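Local structure of intimin (Escherichia coli, 1F00) at residues D101-I106 with G110-L115; V125-S130 with Y136-A141; I145-A150 with Q154-E159; S166-S169 with Q173-T176; N219-W224 with V261-L266. The protein probably mediates the intimate adhesion of enteropathogenic bacteria to host cells, its extracellular C-terminal part binding a receptor on the target cell surface. One frame throughout, in Å; residues are numbered along the deposited sequence.

Contact 1: residues D101-I106 with G110-L115; sequences DGNIEI and GVKGKL
K112 runs past the side chains of N103 and E105 on the face they share, and its course traces the outer side of this hairpin. CB lies against CB of N103, CG rests on CB of E105 at 3.9 Å and also faces the carbonyl O of N103, and CD again lies near N103 CB. The chain then bends at its last torsion (chi4 57°), which turns the ammonium group toward the carboxylate. NZ meets E105 OE2 at 3.3 Å, a salt bridge whose hydrogen bond is weak. The other carboxylate oxygen, OE1, is held by the amide of N126 on the adjoining strand, so the E105 carboxylate is held from two directions.

Below the side chains the backbones pair antiparallel. I104 and G113 exchange two bonds, of which I104 N to G113 O is the shorter at 2.7 Å. Farther on, I106 N donates almost straight to V111 O (168° at the hydrogen), and G110 N closes the turn on I106 O at 2.7 Å. Water 1 donates to both I104 O (2.8 Å) and K114 O, bridging the strands where they part. On the face opposite K112, I104 CD1 packs on L115 CB at 4.2 Å, and both residues also touch V125 and Y177. The whole is a short beta hairpin at the edge of an Ig-like sheet, with a polar outer face and an apolar inner one.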
# COMPACT_ATOMS: atom_id res chain seq x y z
N ASP A 101 4.64 -2.25 -5.39
CA ASP A 101 4.18 -3.61 -5.14
C ASP A 101 5.14 -4.76 -5.48
O ASP A 101 4.88 -5.90 -5.11
CB ASP A 101 2.86 -3.85 -5.86
CG ASP A 101 3.01 -3.79 -7.37
OD1 ASP A 101 3.35 -2.71 -7.89
OD2 ASP A 101 2.80 -4.84 -8.02
N GLY A 102 6.21 -4.46 -6.20
CA GLY A 102 7.16 -5.50 -6.54
C GLY A 102 8.25 -5.59 -5.48
O GLY A 102 9.08 -6.50 -5.50
N ASN A 103 8.24 -4.64 -4.55
CA ASN A 103 9.23 -4.60 -3.49
C ASN A 103 8.60 -4.50 -2.11
O ASN A 103 8.96 -3.63 -1.31
CB ASN A 103 10.21 -3.44 -3.70
CG ASN A 103 10.99 -3.56 -4.99
OD1 ASN A 103 10.57 -3.06 -6.04
ND2 ASN A 103 12.13 -4.24 -4.94
N ILE A 104 7.66 -5.40 -1.83
CA ILE A 104 7.02 -5.43 -0.53
C ILE A 104 8.08 -5.96 0.43
O ILE A 104 8.71 -7.00 0.18
CB ILE A 104 5.78 -6.34 -0.56
CG1 ILE A 104 4.73 -5.70 -1.47
CG2 ILE A 104 5.24 -6.54 0.85
CD1 ILE A 104 3.48 -6.54 -1.68
N GLU A 105 8.28 -5.24 1.52
CA GLU A 105 9.31 -5.59 2.50
C GLU A 105 8.90 -6.41 3.72
O GLU A 105 8.01 -6.03 4.48
CB GLU A 105 10.00 -4.30 2.97
CG GLU A 105 10.98 -4.49 4.11
CD GLU A 105 11.53 -3.17 4.62
OE1 GLU A 105 10.73 -2.27 4.93
OE2 GLU A 105 12.77 -3.05 4.71
N ILE A 106 9.56 -7.55 3.89
CA ILE A 106 9.32 -8.42 5.04
C ILE A 106 9.93 -7.69 6.24
O ILE A 106 11.15 -7.51 6.30
CB ILE A 106 10.04 -9.77 4.88
CG1 ILE A 106 9.61 -10.43 3.56
CG2 ILE A 106 9.75 -10.67 6.08
CD1 ILE A 106 8.14 -10.75 3.50
N GLY A 110 13.83 -7.65 6.10
CA GLY A 110 14.22 -6.58 5.20
C GLY A 110 14.18 -7.01 3.75
O GLY A 110 14.39 -6.20 2.84
N VAL A 111 13.92 -8.30 3.52
CA VAL A 111 13.85 -8.82 2.15
C VAL A 111 12.69 -8.13 1.42
O VAL A 111 11.61 -7.95 1.99
CB VAL A 111 13.61 -10.35 2.15
CG1 VAL A 111 13.40 -10.85 0.73
CG2 VAL A 111 14.79 -11.06 2.81
N LYS A 112 12.91 -7.75 0.17
CA LYS A 112 11.87 -7.10 -0.63
C LYS A 112 11.49 -7.96 -1.83
O LYS A 112 12.36 -8.49 -2.52
CB LYS A 112 12.35 -5.73 -1.14
CG LYS A 112 12.36 -4.63 -0.09
CD LYS A 112 12.91 -3.34 -0.69
CE LYS A 112 12.60 -2.13 0.18
NZ LYS A 112 13.13 -2.30 1.56
N GLY A 113 10.19 -8.10 -2.06
CA GLY A 113 9.72 -8.89 -3.18
C GLY A 113 8.21 -8.92 -3.20
O GLY A 113 7.56 -7.97 -2.76
N LYS A 114 7.65 -10.01 -3.71
CA LYS A 114 6.20 -10.17 -3.76
C LYS A 114 5.73 -10.63 -2.39
O LYS A 114 6.52 -11.08 -1.57
CB LYS A 114 5.81 -11.21 -4.81
CG LYS A 114 6.13 -10.83 -6.24
CD LYS A 114 5.46 -11.81 -7.20
CE LYS A 114 5.59 -11.37 -8.65
NZ LYS A 114 4.72 -12.21 -9.53
N LEU A 115 4.43 -10.52 -2.13
CA LEU A 115 3.88 -10.96 -0.86
C LEU A 115 3.92 -12.48 -0.80
O LEU A 115 3.46 -13.15 -1.72
CB LEU A 115 2.42 -10.50 -0.72
CG LEU A 115 1.80 -10.83 0.64
CD1 LEU A 115 2.36 -9.86 1.68
CD2 LEU A 115 0.29 -10.71 0.58
O HOH W 1 8.02 -9.69 0.22

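Contact 2: residues V125-S130 with Y136-A141; sequences VNLKAS and YTWRSA
L127 and W138 face each other with their CA atoms 9.7 Å apart, too far for strand pairing, because the two segments belong to different sheets that pack face to face. This is the interior of an Ig-like beta sandwich, and aromatic side chains from strand 136-140 span the gap.

W138 has the largest share of the contact. With CG anti to the carbonyl carbon (chi1 -55°), its six-membered ring extends toward the first segment. CZ3 comes to 3.8 Å from L127 CB and also nears CD1 of the same leucine, while CZ2 lies 3.6 Å from A129 CB. The backbone N of A129 sits at the rim of the indole, in its plane, so the ring points its edge at the strand. L127 also touches I104 and V155, and W138 rests on V167 of its own sheet, which places the indole between the two layers.

Y136 meets the same alanine in another manner. The methyl of A129 stands over the centre of the phenol ring, a CH-pi contact 4.0 Å from the centroid and only 13° off the normal. A129 thus serves both aromatics with one methyl group. The phenol reaches onward alongside the backbone beyond A129, where its hydroxyl is hydrogen-bonded to the carbonyl O of G131, and Y136 OH passes 3.3 Å from S130 CA.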
# COMPACT_ATOMS: atom_id res chain seq x y z
N VAL A 125 4.50 -6.75 6.91
CA VAL A 125 5.24 -6.30 5.75
C VAL A 125 5.06 -4.79 5.58
O VAL A 125 4.05 -4.23 6.02
CB VAL A 125 4.78 -7.01 4.45
CG1 VAL A 125 4.92 -8.51 4.61
CG2 VAL A 125 3.34 -6.63 4.11
N ASN A 126 6.04 -4.14 4.96
CA ASN A 126 5.95 -2.70 4.73
C ASN A 126 5.66 -2.42 3.26
O ASN A 126 6.37 -2.89 2.38
CB ASN A 126 7.25 -1.99 5.12
CG ASN A 126 7.51 -2.01 6.62
OD1 ASN A 126 6.60 -1.86 7.43
ND2 ASN A 126 8.78 -2.18 6.99
N LEU A 127 4.61 -1.65 3.01
CA LEU A 127 4.26 -1.27 1.64
C LEU A 127 4.78 0.15 1.43
O LEU A 127 4.61 1.01 2.30
CB LEU A 127 2.74 -1.27 1.42
CG LEU A 127 1.96 -2.57 1.64
CD1 LEU A 127 0.57 -2.40 1.05
CD2 LEU A 127 2.68 -3.73 0.97
N LYS A 128 5.40 0.40 0.29
CA LYS A 128 5.92 1.73 0.00
C LYS A 128 5.19 2.38 -1.16
O LYS A 128 5.00 1.77 -2.22
CB LYS A 128 7.42 1.69 -0.30
CG LYS A 128 8.31 1.67 0.93
CD LYS A 128 8.16 2.95 1.75
CE LYS A 128 9.01 2.91 3.01
NZ LYS A 128 8.65 1.76 3.90
N ALA A 129 4.77 3.62 -0.95
CA ALA A 129 4.08 4.38 -1.98
C ALA A 129 5.03 5.46 -2.46
O ALA A 129 5.98 5.83 -1.75
CB ALA A 129 2.82 5.01 -1.40
N SER A 130 4.79 5.96 -3.66
CA SER A 130 5.61 7.02 -4.23
C SER A 130 4.72 7.86 -5.12
O SER A 130 3.72 7.36 -5.65
CB SER A 130 6.77 6.44 -5.04
OG SER A 130 6.29 5.60 -6.08
N TYR A 136 0.92 10.54 2.69
CA TYR A 136 0.06 9.36 2.54
C TYR A 136 -0.79 8.92 3.74
O TYR A 136 -0.42 9.11 4.89
CB TYR A 136 0.92 8.17 2.11
CG TYR A 136 1.92 8.48 1.01
CD1 TYR A 136 1.51 9.13 -0.15
CD2 TYR A 136 3.27 8.12 1.13
CE1 TYR A 136 2.40 9.40 -1.17
CE2 TYR A 136 4.17 8.39 0.11
CZ TYR A 136 3.73 9.04 -1.04
OH TYR A 136 4.60 9.32 -2.07
N THR A 137 -1.93 8.31 3.43
CA THR A 137 -2.85 7.78 4.42
C THR A 137 -3.27 6.41 3.89
O THR A 137 -3.75 6.32 2.76
CB THR A 137 -4.10 8.66 4.58
OG1 THR A 137 -3.71 9.99 4.95
CG2 THR A 137 -5.02 8.10 5.66
N TRP A 138 -3.09 5.36 4.69
CA TRP A 138 -3.42 4.00 4.25
C TRP A 138 -4.69 3.42 4.87
O TRP A 138 -5.13 3.83 5.93
CB TRP A 138 -2.26 3.05 4.56
CG TRP A 138 -0.93 3.47 3.99
CD1 TRP A 138 -0.11 4.47 4.45
CD2 TRP A 138 -0.28 2.90 2.86
NE1 TRP A 138 1.01 4.55 3.66
CE2 TRP A 138 0.94 3.60 2.68
CE3 TRP A 138 -0.61 1.86 1.97
CZ2 TRP A 138 1.83 3.29 1.64
CZ3 TRP A 138 0.28 1.56 0.94
CH2 TRP A 138 1.48 2.27 0.79
N ARG A 139 -5.27 2.44 4.18
CA ARG A 139 -6.47 1.79 4.69
C ARG A 139 -6.58 0.40 4.09
O ARG A 139 -5.96 0.10 3.07
CB ARG A 139 -7.73 2.60 4.32
CG ARG A 139 -8.11 2.56 2.84
CD ARG A 139 -9.45 3.28 2.61
NE ARG A 139 -10.01 3.06 1.28
CZ ARG A 139 -9.68 3.76 0.19
NH1 ARG A 139 -8.78 4.73 0.26
NH2 ARG A 139 -10.28 3.50 -0.97
N SER A 140 -7.36 -0.45 4.74
CA SER A 140 -7.58 -1.81 4.27
C SER A 140 -9.07 -1.97 4.06
O SER A 140 -9.86 -1.54 4.89
CB SER A 140 -7.11 -2.83 5.30
OG SER A 140 -7.55 -4.13 4.92
N ALA A 141 -9.44 -2.58 2.94
CA ALA A 141 -10.85 -2.80 2.64
C ALA A 141 -11.45 -3.81 3.63
O ALA A 141 -12.66 -3.84 3.84
CB ALA A 141 -11.01 -3.30 1.20

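Contact 3: residues I145-A150 with Q154-E159; sequences IASVDA and QVTLKE
I145 opens the pairing with its carbonyl O, which takes two donors from the same face of its plane: K158 N at 2.8 Å and E159 N at 3.0 Å. Two successive amides on one acceptor, opposite a single residue, form a classic beta bulge at the open end of the hairpin. I145 CG2 lies 3.4 Å from E159 O. A146 turns its methyl to the apolar face, against V155 CG1 and L157 CD2. On the other face S147 pairs with T156: the bond from T156 N to S147 O is 2.8 Å and nearly straight, and its reciprocal, S147 N to T156 O, is 3.0 Å. S147 OG lies near T156 CB and the CD of K158, whose ammonium goes on to the carbonyl O of P143. V148 returns to the apolar face; its CG2, anti to the backbone N, meets V155 CG2 at 3.7 Å. D149 N donates to Q154 O, while D149 OD1 reaches forward into the turn and accepts from the amides of S151 and S152. Strand 154-157 is also paired with strand 124-130, and V155 packs there on V125 and L127 and across the sandwich on I165; strand 146-148 lies on its other side.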
# COMPACT_ATOMS: atom_id res chain seq x y z
N ILE A 145 -8.92 -9.50 7.42
CA ILE A 145 -7.98 -10.28 6.62
C ILE A 145 -6.58 -9.73 6.87
O ILE A 145 -5.66 -10.47 7.20
CB ILE A 145 -8.31 -10.16 5.12
CG1 ILE A 145 -9.69 -10.78 4.85
CG2 ILE A 145 -7.22 -10.83 4.28
CD1 ILE A 145 -9.82 -12.22 5.28
N ALA A 146 -6.44 -8.42 6.70
CA ALA A 146 -5.16 -7.76 6.90
C ALA A 146 -5.42 -6.32 7.29
O ALA A 146 -6.27 -5.65 6.70
CB ALA A 146 -4.32 -7.83 5.62
N SER A 147 -4.70 -5.84 8.30
CA SER A 147 -4.86 -4.46 8.75
C SER A 147 -3.62 -3.67 8.34
O SER A 147 -2.57 -4.26 8.05
CB SER A 147 -5.05 -4.40 10.27
OG SER A 147 -3.92 -4.91 10.97
N VAL A 148 -3.74 -2.35 8.29
CA VAL A 148 -2.62 -1.51 7.91
C VAL A 148 -2.54 -0.26 8.78
O VAL A 148 -3.56 0.36 9.08
CB VAL A 148 -2.70 -1.09 6.43
CG1 VAL A 148 -3.92 -0.19 6.21
CG2 VAL A 148 -1.42 -0.36 6.02
N ASP A 149 -1.32 0.11 9.18
CA ASP A 149 -1.12 1.31 9.98
C ASP A 149 -1.38 2.48 9.05
O ASP A 149 -0.67 2.68 8.05
CB ASP A 149 0.32 1.35 10.51
CG ASP A 149 0.59 2.57 11.38
OD1 ASP A 149 0.61 3.69 10.84
OD2 ASP A 149 0.79 2.39 12.60
N ALA A 150 -2.41 3.26 9.37
CA ALA A 150 -2.83 4.40 8.54
C ALA A 150 -1.72 5.37 8.14
O ALA A 150 -1.80 6.00 7.08
CB ALA A 150 -3.95 5.16 9.25
N GLN A 154 2.51 -0.02 7.10
CA GLN A 154 2.88 -1.35 7.53
C GLN A 154 1.62 -2.20 7.65
O GLN A 154 0.65 -1.82 8.32
CB GLN A 154 3.61 -1.31 8.88
CG GLN A 154 4.07 -2.67 9.37
CD GLN A 154 5.07 -2.57 10.50
OE1 GLN A 154 6.26 -2.30 10.28
NE2 GLN A 154 4.59 -2.75 11.72
N VAL A 155 1.64 -3.35 6.98
CA VAL A 155 0.50 -4.26 6.99
C VAL A 155 0.72 -5.47 7.88
O VAL A 155 1.81 -6.01 7.95
CB VAL A 155 0.20 -4.78 5.56
CG1 VAL A 155 -0.93 -5.82 5.61
CG2 VAL A 155 -0.17 -3.61 4.65
N THR A 156 -0.34 -5.89 8.57
CA THR A 156 -0.28 -7.06 9.43
C THR A 156 -1.27 -8.07 8.86
O THR A 156 -2.46 -7.79 8.75
CB THR A 156 -0.66 -6.74 10.88
OG1 THR A 156 0.26 -5.78 11.42
CG2 THR A 156 -0.63 -8.00 11.74
N LEU A 157 -0.78 -9.24 8.47
CA LEU A 157 -1.62 -10.29 7.91
C LEU A 157 -2.32 -11.04 9.04
O LEU A 157 -1.67 -11.50 9.98
CB LEU A 157 -0.76 -11.23 7.07
CG LEU A 157 -0.02 -10.52 5.94
CD1 LEU A 157 0.88 -11.50 5.21
CD2 LEU A 157 -1.02 -9.89 4.96
N LYS A 158 -3.64 -11.19 8.95
CA LYS A 158 -4.39 -11.84 10.02
C LYS A 158 -5.13 -13.14 9.68
O LYS A 158 -5.00 -14.13 10.41
CB LYS A 158 -5.36 -10.83 10.61
CG LYS A 158 -4.68 -9.53 10.99
CD LYS A 158 -5.65 -8.38 11.12
CE LYS A 158 -6.35 -8.36 12.45
NZ LYS A 158 -7.21 -7.13 12.57
N GLU A 159 -5.90 -13.14 8.60
CA GLU A 159 -6.65 -14.34 8.23
C GLU A 159 -6.62 -14.61 6.73
O GLU A 159 -6.44 -13.70 5.92
CB GLU A 159 -8.11 -14.20 8.67
CG GLU A 159 -8.33 -13.98 10.17
CD GLU A 159 -8.05 -15.22 11.02
OE1 GLU A 159 -7.96 -16.33 10.46
OE2 GLU A 159 -7.92 -15.07 12.25

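Contact 4: residues S166-S169 with Q173-T176; sequences SVIS and QTAT
A175 O accepts the shortest sound bond of this pairing, 2.8 Å from V167 N and close to straight (171° at the hydrogen). The reciprocal bond, A175 N to V167 O, is 3.0 Å. Around this pair the two strands run antiparallel at 160°. Toward the turn the grip slackens: S169 N reaches Q173 O at 3.2 Å from above the carbonyl plane, and the return bond from Q173 N to S169 O is weak at 3.5 Å.

On the face shared by V167, S169, Q173 and A175, V167 CG1 meets the methyl of A175 at 3.8 Å. That branch stands between the backbone N and carbonyl carbon (chi1 62°), which directs it across to the partner strand and close to A175 O; CG2 of the same valine turns to Y136 and W138. S169 OG lies 3.3 Å from Q173 CB, but its polar bond goes to the carboxylate of D171 in the turn. Q173 extends its chain past this point, and its amide bridges several groups, giving NE2 to D171 and to the carbonyl O of T95 and accepting at OE1 from L97 N. The turn is thereby tied to the backbone of T95 and L97, just before strand 98-99.

The opposite face carries I168 and T174 side by side, pointing the same way, with I168 CG2 3.3 Å from T174 OG1. Strand 163-169 also pairs with strand 136-140, making it the middle strand of three; this antiparallel hairpin is an element of the Ig-like sandwich, with V167 and A175 facing inward.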
# COMPACT_ATOMS: atom_id res chain seq x y z
N SER A 166 -5.19 0.28 0.24
CA SER A 166 -5.18 1.49 -0.55
C SER A 166 -4.44 2.62 0.14
O SER A 166 -4.45 2.73 1.36
CB SER A 166 -6.62 1.95 -0.84
OG SER A 166 -7.33 1.00 -1.61
N VAL A 167 -3.77 3.45 -0.65
CA VAL A 167 -3.07 4.60 -0.10
C VAL A 167 -3.61 5.81 -0.84
O VAL A 167 -3.90 5.74 -2.04
CB VAL A 167 -1.54 4.52 -0.31
CG1 VAL A 167 -1.21 4.50 -1.79
CG2 VAL A 167 -0.86 5.72 0.36
N ILE A 168 -3.77 6.92 -0.12
CA ILE A 168 -4.23 8.15 -0.75
C ILE A 168 -3.27 9.27 -0.36
O ILE A 168 -2.75 9.29 0.76
CB ILE A 168 -5.68 8.53 -0.33
CG1 ILE A 168 -5.76 8.70 1.19
CG2 ILE A 168 -6.65 7.46 -0.80
CD1 ILE A 168 -7.17 9.02 1.68
N SER A 169 -2.99 10.17 -1.29
CA SER A 169 -2.11 11.30 -1.03
C SER A 169 -3.00 12.52 -0.90
O SER A 169 -4.06 12.57 -1.53
CB SER A 169 -1.10 11.45 -2.17
OG SER A 169 -1.75 11.47 -3.43
N GLN A 173 -5.18 11.65 -4.70
CA GLN A 173 -4.91 10.53 -5.60
C GLN A 173 -5.09 9.26 -4.78
O GLN A 173 -5.05 9.30 -3.54
CB GLN A 173 -3.48 10.56 -6.15
CG GLN A 173 -3.22 11.58 -7.24
CD GLN A 173 -1.89 11.34 -7.93
OE1 GLN A 173 -1.73 10.37 -8.67
NE2 GLN A 173 -0.92 12.22 -7.67
N THR A 174 -5.28 8.14 -5.47
CA THR A 174 -5.45 6.86 -4.81
C THR A 174 -4.73 5.76 -5.59
O THR A 174 -4.82 5.70 -6.82
CB THR A 174 -6.95 6.46 -4.72
OG1 THR A 174 -7.67 7.44 -3.97
CG2 THR A 174 -7.09 5.09 -4.07
N ALA A 175 -4.01 4.90 -4.88
CA ALA A 175 -3.31 3.77 -5.48
C ALA A 175 -3.69 2.58 -4.61
O ALA A 175 -3.83 2.73 -3.40
CB ALA A 175 -1.81 3.98 -5.47
N THR A 176 -3.84 1.40 -5.21
CA THR A 176 -4.23 0.23 -4.44
C THR A 176 -3.49 -1.04 -4.81
O THR A 176 -3.11 -1.27 -5.96
CB THR A 176 -5.73 -0.06 -4.61
OG1 THR A 176 -5.99 -0.43 -5.97
CG2 THR A 176 -6.55 1.16 -4.27

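Contact 5: residues N219-W224 with V261-L266; sequences NVFKAW and VKQNPL
F221 and Q263 bury most of the surface here, with V261 a smaller third partner. F221 leaves helix 214-224 with CG anti to the backbone N (chi1 -177°), which carries the ring off the helix toward the beginning of strand 263-270. Q263 lays its side chain over one face of that ring. Its CG stands above the ring centre, 3.5 Å from the centroid and 12° off the normal, a close CH-pi contact.

Beyond CG the glutamine runs extended across the ring at about a right angle to the phenylalanine side chain. Its amide then lies stacked on the same ring, the two planes only 17° apart. Q263 CD sits 3.3 Å from F221 CE2. Q263 NE2 is 3.4 Å from F221 CZ, and OE1 lies somewhat farther from the ring. The amide is thus displaced toward the CE2-CZ side of the ring, with its flat side rather than an N-H against the carbons. Such an offset amide-aromatic stack probably rests mainly on dispersion.

V261 contributes through its backbone: its carbonyl O comes 3.7 Å from F221 CE1, obliquely to the ring, while its side chain packs away on N228 and I239. Y258 on the adjoining strand touches both F221 and Q263, so the pair is backed by the sheet. The contact joins helix 214-224 to the turn after strand 254-259 and the first residue of strand 263-270, at the surface of a C-type lectin-like domain.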
# COMPACT_ATOMS: atom_id res chain seq x y z
N ASN A 219 10.05 -23.59 5.50
CA ASN A 219 9.66 -22.68 4.42
C ASN A 219 9.01 -21.42 4.99
O ASN A 219 9.10 -20.35 4.39
CB ASN A 219 8.73 -23.39 3.43
CG ASN A 219 9.50 -24.27 2.46
OD1 ASN A 219 10.46 -23.81 1.82
ND2 ASN A 219 9.11 -25.53 2.34
N VAL A 220 8.39 -21.56 6.16
CA VAL A 220 7.77 -20.42 6.81
C VAL A 220 8.88 -19.46 7.26
O VAL A 220 8.81 -18.26 7.03
CB VAL A 220 6.95 -20.86 8.05
CG1 VAL A 220 6.39 -19.65 8.77
CG2 VAL A 220 5.82 -21.80 7.61
N PHE A 221 9.90 -20.01 7.91
CA PHE A 221 11.04 -19.21 8.39
C PHE A 221 11.75 -18.58 7.19
O PHE A 221 12.19 -17.44 7.24
CB PHE A 221 12.02 -20.10 9.16
CG PHE A 221 13.19 -19.36 9.74
CD1 PHE A 221 13.10 -18.76 11.00
CD2 PHE A 221 14.37 -19.21 9.02
CE1 PHE A 221 14.17 -18.03 11.52
CE2 PHE A 221 15.45 -18.47 9.53
CZ PHE A 221 15.35 -17.88 10.79
N LYS A 222 11.85 -19.34 6.10
CA LYS A 222 12.50 -18.87 4.88
C LYS A 222 11.85 -17.58 4.39
O LYS A 222 12.53 -16.63 3.99
CB LYS A 222 12.38 -19.95 3.79
CG LYS A 222 13.05 -19.59 2.48
CD LYS A 222 12.80 -20.66 1.41
CE LYS A 222 13.21 -22.05 1.90
NZ LYS A 222 14.63 -22.11 2.35
N ALA A 223 10.52 -17.53 4.44
CA ALA A 223 9.80 -16.35 3.99
C ALA A 223 9.75 -15.21 5.00
O ALA A 223 9.91 -14.05 4.63
CB ALA A 223 8.38 -16.74 3.58
N TRP A 224 9.53 -15.53 6.28
CA TRP A 224 9.40 -14.50 7.30
C TRP A 224 10.57 -14.26 8.26
O TRP A 224 10.61 -13.23 8.91
CB TRP A 224 8.14 -14.78 8.13
CG TRP A 224 6.93 -14.80 7.29
CD1 TRP A 224 6.37 -15.89 6.68
CD2 TRP A 224 6.18 -13.67 6.86
NE1 TRP A 224 5.31 -15.50 5.89
CE2 TRP A 224 5.17 -14.14 5.98
CE3 TRP A 224 6.26 -12.30 7.12
CZ2 TRP A 224 4.25 -13.29 5.37
CZ3 TRP A 224 5.34 -11.45 6.51
CH2 TRP A 224 4.35 -11.95 5.65
N VAL A 261 11.61 -19.50 15.67
CA VAL A 261 12.48 -18.40 16.08
C VAL A 261 13.94 -18.81 15.84
O VAL A 261 14.68 -18.11 15.15
CB VAL A 261 12.33 -18.02 17.57
CG1 VAL A 261 13.47 -17.09 17.98
CG2 VAL A 261 11.00 -17.31 17.80
N LYS A 262 14.32 -19.96 16.37
CA LYS A 262 15.69 -20.45 16.26
C LYS A 262 15.97 -21.47 15.15
O LYS A 262 17.10 -21.93 15.03
CB LYS A 262 16.10 -21.07 17.61
CG LYS A 262 15.70 -20.23 18.81
CD LYS A 262 16.31 -20.73 20.11
CE LYS A 262 15.71 -22.05 20.57
NZ LYS A 262 16.14 -22.36 21.97
N GLN A 263 14.96 -21.79 14.34
CA GLN A 263 15.11 -22.81 13.29
C GLN A 263 15.33 -24.08 14.12
O GLN A 263 14.37 -24.70 14.58
CB GLN A 263 16.31 -22.48 12.39
CG GLN A 263 16.19 -21.13 11.67
CD GLN A 263 17.40 -20.79 10.80
OE1 GLN A 263 17.64 -21.43 9.78
NE2 GLN A 263 18.16 -19.79 11.22
N ASN A 264 16.59 -24.48 14.30
CA ASN A 264 16.92 -25.61 15.17
C ASN A 264 16.05 -26.87 15.05
O ASN A 264 15.37 -27.25 16.00
CB ASN A 264 16.87 -25.10 16.62
CG ASN A 264 17.57 -26.02 17.61
OD1 ASN A 264 17.14 -26.13 18.76
ND2 ASN A 264 18.65 -26.66 17.19
N PRO A 265 16.06 -27.54 13.88
CA PRO A 265 15.22 -28.74 13.81
C PRO A 265 15.72 -29.83 14.76
O PRO A 265 16.91 -30.17 14.74
CB PRO A 265 15.32 -29.15 12.35
CG PRO A 265 16.67 -28.64 11.93
CD PRO A 265 16.72 -27.27 12.59
N LEU A 266 14.82 -30.36 15.59
CA LEU A 266 15.17 -31.42 16.55
C LEU A 266 14.35 -32.69 16.33
O LEU A 266 13.28 -32.66 15.73
CB LEU A 266 14.93 -30.94 17.98
CG LEU A 266 15.62 -29.64 18.40
CD1 LEU A 266 15.27 -29.33 19.86
CD2 LEU A 266 17.12 -29.79 18.22

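Contacts 1 to 4 build the Ig-like sandwich, whereas contact 5 lies in the lectin-like domain. Contacts 1 and 5 are at the surface, contacts 2 to 4 partly buried. Contacts 1, 3 and 4 are antiparallel hairpins held by backbone bonds; contact 1 alone has a salt bridge. Contact 2 differs in kind, joining the two sheets by aromatic and apolar side chains: its strand 124-130 pairs with the hairpins of contacts 1 and 3, and its strand 136-140 with contact 4. Contact 5 rests mainly on one glutamine lying over a phenylalanine ring, yet W224 of its helix touches V125 of contact 2 and L157 of contact 3, bringing the domains together.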